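Local coordinates for gene 2 protein (Enterobacteria phage Sf6, PDB 5C12) that probably cuts viral DNA during genome packaging, here as the metal-binding nuclease domain of the large terminase subunit, which as a whole probably also binds ATP, at residues 71-76 against 90-95; 172-177 against 229-234. The protein carries 1 engineered substitution. One frame throughout, in Å; residues are numbered along the deposited sequence.

Contact 1: 71-76 against 90-95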
# COMPACT_ATOMS: atom_id res chain seq x y z
N VAL A 71 3.62 -6.57 -7.75
CA VAL A 71 4.50 -5.97 -6.74
C VAL A 71 5.94 -6.48 -6.93
O VAL A 71 6.17 -7.69 -7.00
CB VAL A 71 3.99 -6.28 -5.31
CG1 VAL A 71 4.89 -5.64 -4.24
CG2 VAL A 71 2.55 -5.80 -5.12
N LYS A 72 6.90 -5.57 -7.03
CA LYS A 72 8.27 -5.93 -7.36
C LYS A 72 9.31 -5.62 -6.27
O LYS A 72 10.39 -6.20 -6.29
CB LYS A 72 8.70 -5.34 -8.70
CG LYS A 72 8.79 -3.86 -8.74
CD LYS A 72 9.37 -3.40 -10.08
CE LYS A 72 9.49 -1.88 -10.11
NZ LYS A 72 10.06 -1.48 -11.42
N ARG A 73 9.00 -4.73 -5.34
CA ARG A 73 9.90 -4.42 -4.24
C ARG A 73 9.15 -4.11 -2.97
O ARG A 73 8.14 -3.39 -2.99
CB ARG A 73 10.84 -3.23 -4.56
CG ARG A 73 11.99 -3.11 -3.58
CD ARG A 73 12.82 -1.86 -3.71
NE ARG A 73 13.38 -1.71 -5.05
CZ ARG A 73 14.56 -2.18 -5.43
NH1 ARG A 73 15.31 -2.86 -4.58
NH2 ARG A 73 14.98 -1.96 -6.66
N ILE A 74 9.63 -4.69 -1.88
CA ILE A 74 9.20 -4.36 -0.52
C ILE A 74 10.44 -4.19 0.33
O ILE A 74 11.26 -5.12 0.48
CB ILE A 74 8.33 -5.49 0.10
CG1 ILE A 74 7.04 -5.74 -0.71
CG2 ILE A 74 8.05 -5.21 1.55
CD1 ILE A 74 5.98 -4.64 -0.69
N ALA A 75 10.66 -2.99 0.86
CA ALA A 75 11.92 -2.69 1.51
C ALA A 75 11.68 -2.00 2.82
O ALA A 75 10.75 -1.23 2.97
CB ALA A 75 12.81 -1.80 0.61
N GLU A 76 12.56 -2.29 3.77
CA GLU A 76 12.56 -1.66 5.08
C GLU A 76 13.76 -0.71 5.19
O GLU A 76 14.87 -0.99 4.70
CB GLU A 76 12.59 -2.74 6.19
CG GLU A 76 13.82 -3.67 6.13
CD GLU A 76 13.81 -4.81 7.15
OE1 GLU A 76 12.77 -5.03 7.81
OE2 GLU A 76 14.87 -5.47 7.28
N THR A 90 13.16 7.78 -2.11
CA THR A 90 13.13 8.40 -3.43
C THR A 90 14.20 7.80 -4.34
O THR A 90 13.98 7.65 -5.53
CB THR A 90 13.27 9.95 -3.36
OG1 THR A 90 14.46 10.33 -2.67
CG2 THR A 90 12.04 10.56 -2.67
N SER A 91 15.35 7.46 -3.78
CA SER A 91 16.37 6.77 -4.56
C SER A 91 15.87 5.41 -5.03
O SER A 91 16.11 5.02 -6.17
CB SER A 91 17.66 6.64 -3.76
OG SER A 91 18.30 7.91 -3.69
N LEU A 92 15.16 4.68 -4.18
CA LEU A 92 14.53 3.42 -4.62
C LEU A 92 13.53 3.66 -5.75
O LEU A 92 13.48 2.90 -6.71
CB LEU A 92 13.88 2.66 -3.46
CG LEU A 92 14.85 1.94 -2.51
CD1 LEU A 92 14.04 1.38 -1.36
CD2 LEU A 92 15.63 0.87 -3.23
N ALA A 93 12.73 4.71 -5.63
CA ALA A 93 11.75 5.02 -6.66
C ALA A 93 12.44 5.27 -8.00
O ALA A 93 11.99 4.83 -9.06
CB ALA A 93 10.90 6.22 -6.24
N ILE A 94 13.54 6.01 -7.96
CA ILE A 94 14.32 6.21 -9.16
C ILE A 94 14.85 4.89 -9.71
O ILE A 94 14.74 4.62 -10.91
CB ILE A 94 15.45 7.22 -8.88
CG1 ILE A 94 14.83 8.59 -8.64
CG2 ILE A 94 16.46 7.26 -10.03
CD1 ILE A 94 15.78 9.54 -7.97
N GLU A 95 15.43 4.06 -8.84
CA GLU A 95 15.98 2.76 -9.25
C GLU A 95 14.90 1.87 -9.88
O GLU A 95 15.17 1.13 -10.83
CB GLU A 95 16.61 2.08 -8.03
CG GLU A 95 17.29 0.77 -8.32
CD GLU A 95 18.02 0.20 -7.12
OE1 GLU A 95 18.01 0.84 -6.04
OE2 GLU A 95 18.61 -0.89 -7.24
O HOH W 1 18.10 -3.07 -5.59
O HOH W 2 17.01 -2.89 -8.37

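Contact 2: 172-177 against 229-234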
# COMPACT_ATOMS: atom_id res chain seq x y z
N PHE A 172 -8.07 2.63 0.56
CA PHE A 172 -6.98 1.98 -0.15
C PHE A 172 -6.55 0.67 0.46
O PHE A 172 -6.11 -0.21 -0.29
CB PHE A 172 -5.85 2.97 -0.46
CG PHE A 172 -6.29 3.99 -1.45
CD1 PHE A 172 -6.51 3.61 -2.76
CD2 PHE A 172 -6.64 5.27 -1.06
CE1 PHE A 172 -6.97 4.50 -3.69
CE2 PHE A 172 -7.12 6.18 -1.99
CZ PHE A 172 -7.29 5.79 -3.30
N TYR A 173 -6.72 0.47 1.77
CA TYR A 173 -6.49 -0.87 2.32
C TYR A 173 -7.54 -1.84 1.77
O TYR A 173 -7.23 -3.00 1.49
CB TYR A 173 -6.49 -0.89 3.85
CG TYR A 173 -5.11 -0.94 4.46
CD1 TYR A 173 -4.26 -2.00 4.18
CD2 TYR A 173 -4.62 0.08 5.29
CE1 TYR A 173 -3.03 -2.07 4.69
CE2 TYR A 173 -3.35 0.02 5.82
CZ TYR A 173 -2.55 -1.07 5.51
OH TYR A 173 -1.28 -1.16 6.00
N TYR A 174 -8.78 -1.39 1.58
CA TYR A 174 -9.79 -2.27 0.99
C TYR A 174 -9.57 -2.46 -0.52
O TYR A 174 -9.95 -3.49 -1.06
CB TYR A 174 -11.21 -1.78 1.29
CG TYR A 174 -11.71 -2.31 2.61
CD1 TYR A 174 -12.24 -3.59 2.70
CD2 TYR A 174 -11.60 -1.56 3.79
CE1 TYR A 174 -12.67 -4.10 3.91
CE2 TYR A 174 -12.04 -2.07 5.00
CZ TYR A 174 -12.57 -3.34 5.06
OH TYR A 174 -13.00 -3.84 6.27
N ALA A 175 -8.97 -1.48 -1.20
CA ALA A 175 -8.59 -1.67 -2.59
C ALA A 175 -7.60 -2.83 -2.65
O ALA A 175 -7.70 -3.70 -3.53
CB ALA A 175 -7.95 -0.39 -3.17
N LEU A 176 -6.68 -2.83 -1.72
CA LEU A 176 -5.68 -3.90 -1.63
C LEU A 176 -6.38 -5.23 -1.32
O LEU A 176 -6.14 -6.25 -1.98
CB LEU A 176 -4.66 -3.54 -0.57
CG LEU A 176 -3.60 -4.58 -0.18
CD1 LEU A 176 -2.85 -4.99 -1.44
CD2 LEU A 176 -2.67 -4.01 0.86
N ALA A 177 -7.23 -5.22 -0.30
CA ALA A 177 -7.91 -6.44 0.10
C ALA A 177 -8.76 -7.00 -1.03
O ALA A 177 -8.78 -8.21 -1.25
CB ALA A 177 -8.73 -6.21 1.34
N GLY A 229 -21.50 3.80 10.46
CA GLY A 229 -21.67 2.65 9.59
C GLY A 229 -20.70 2.56 8.43
O GLY A 229 -20.96 1.88 7.44
N LYS A 230 -19.57 3.26 8.54
CA LYS A 230 -18.58 3.26 7.48
C LYS A 230 -17.46 2.29 7.81
O LYS A 230 -17.25 1.94 8.98
CB LYS A 230 -18.00 4.65 7.29
CG LYS A 230 -19.01 5.70 6.85
CD LYS A 230 -18.26 7.03 6.63
CE LYS A 230 -19.18 8.18 6.44
NZ LYS A 230 -18.41 9.46 6.50
N LEU A 231 -16.74 1.85 6.78
CA LEU A 231 -15.57 1.01 6.99
C LEU A 231 -14.45 1.91 7.49
O LEU A 231 -14.14 2.94 6.89
CB LEU A 231 -15.17 0.29 5.70
CG LEU A 231 -16.17 -0.78 5.23
CD1 LEU A 231 -15.76 -1.30 3.86
CD2 LEU A 231 -16.33 -1.90 6.24
N GLU A 232 -13.83 1.51 8.59
CA GLU A 232 -12.75 2.25 9.18
C GLU A 232 -11.79 1.24 9.79
O GLU A 232 -12.22 0.20 10.28
CB GLU A 232 -13.27 3.21 10.25
CG GLU A 232 -12.21 4.15 10.80
CD GLU A 232 -12.72 5.08 11.89
OE1 GLU A 232 -13.92 5.03 12.26
OE2 GLU A 232 -11.88 5.85 12.41
N LEU A 233 -10.50 1.54 9.74
CA LEU A 233 -9.47 0.64 10.27
C LEU A 233 -8.85 1.18 11.55
O LEU A 233 -8.88 2.37 11.81
CB LEU A 233 -8.38 0.45 9.22
CG LEU A 233 -8.92 -0.14 7.92
CD1 LEU A 233 -7.80 -0.18 6.90
CD2 LEU A 233 -9.54 -1.51 8.13
N MET A 234 -8.30 0.29 12.36
CA MET A 234 -7.53 0.72 13.52
C MET A 234 -6.32 1.49 13.02
O MET A 234 -5.71 1.15 12.01
CB MET A 234 -7.05 -0.48 14.33
CG MET A 234 -8.12 -1.25 15.05
SD MET A 234 -7.41 -2.55 16.09
CE MET A 234 -6.21 -1.64 17.04

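Contact 1: 71-76 against 90-95
R73 is the first residue of strand 71-76 to meet helix 90-95, laying its guanidinium against the side chain of L92. L92 CD2 sits 3.7 Å above the plane of that group, offset toward its rim, and is 3.9 Å from R73 NE. With CG turned anti to the backbone N (chi1 -166°), R73 runs outward from the sheet, then bends at chi3 and crosses both L92 and E95 at about a right angle. Its direct link to E95 is weak, a long salt bridge of 3.8 Å from R73 NH2 to E95 OE2 with the two charged planes 47° apart, and two waters strengthen it. One accepts from R73 NH1, the other from R73 NH2 at its in-plane edge, and both donate to E95 OE2. R73 also forms a salt bridge with D96, just past the helix segment, whose backbone O receives K72 NZ. K72 and R73 form a classic beta bulge on strand 70-77, opposite S65 of strand 61-67. Farther along, A75 CB rests 3.9 Å from L92 CD1, which also borders R73 CD. Y63 of strand 61-67 touches both R73 and L92. Helix 82-95 thus packs on one side of the sheet, segments 71-76 and 90-95 running nearly antiparallel (160°), in the RNase H-like core of the nuclease domain.

Contact 2: 172-177 against 229-234
L233 sends its two methyls to neighbouring tyrosines of helix 168-189, and the tighter packing is at Y173. L233 CD1 lies 3.4 Å from Y173 CB and 3.6 Å from Y173 CD2, approaching the base of the ring at a slant. CG of L233 stands anti to its own carbonyl carbon (chi1 -59°), and the branch beyond it spans the gap to both tyrosines. Both Y173 and L233 are buried. The other methyl, L233 CD2, stays 4.0 Å from Y174 CE2. Toward the partly exposed side the contact becomes looser and passes to Y174 and L231, whose side chains cross at about a right angle. L231 CD1 stands over the centre of the Y174 ring, 3.9 Å from the centroid and only 10° off the ring normal, a well-centred CH-pi contact. L231 CD2 meets the phenol end instead, at 3.9 Å from Y174 OH. The loop containing 229-234 is tied down elsewhere: E232, whose side chain leaves the backbone away from the helix, forms a salt bridge with R166 and a hydrogen bond with N226. No hydrogen bond joins the two segments, so their attraction is dispersion and CH-pi. The phenol of Y173 is used away from the loop: its OH is hydrogen-bonded to OD1 of D252, a magnesium ligand. Y173, as a second-shell residue, probably helps to orient D252, and L233 packs against the root of its side chain.

How the contacts relate
The two contacts lie on opposite sides of the chain's centre, their own centres about 24 Å apart, and share no helix or strand. Contact 1 is a surface contact joining the sheet to a helix; contact 2 is partly buried and joins a helix to an irregular loop. Chemistry follows place: charge, bridging water and a small apolar patch in 71-76 against 90-95, aliphatic and aromatic contacts with no hydrogen bond or salt bridge across in 172-177 against 229-234. Contact 2 is the one nearer the metal site, reaching D252 through Y173, whereas the A75 side chain of contact 1 stays about 10 Å from that of N249.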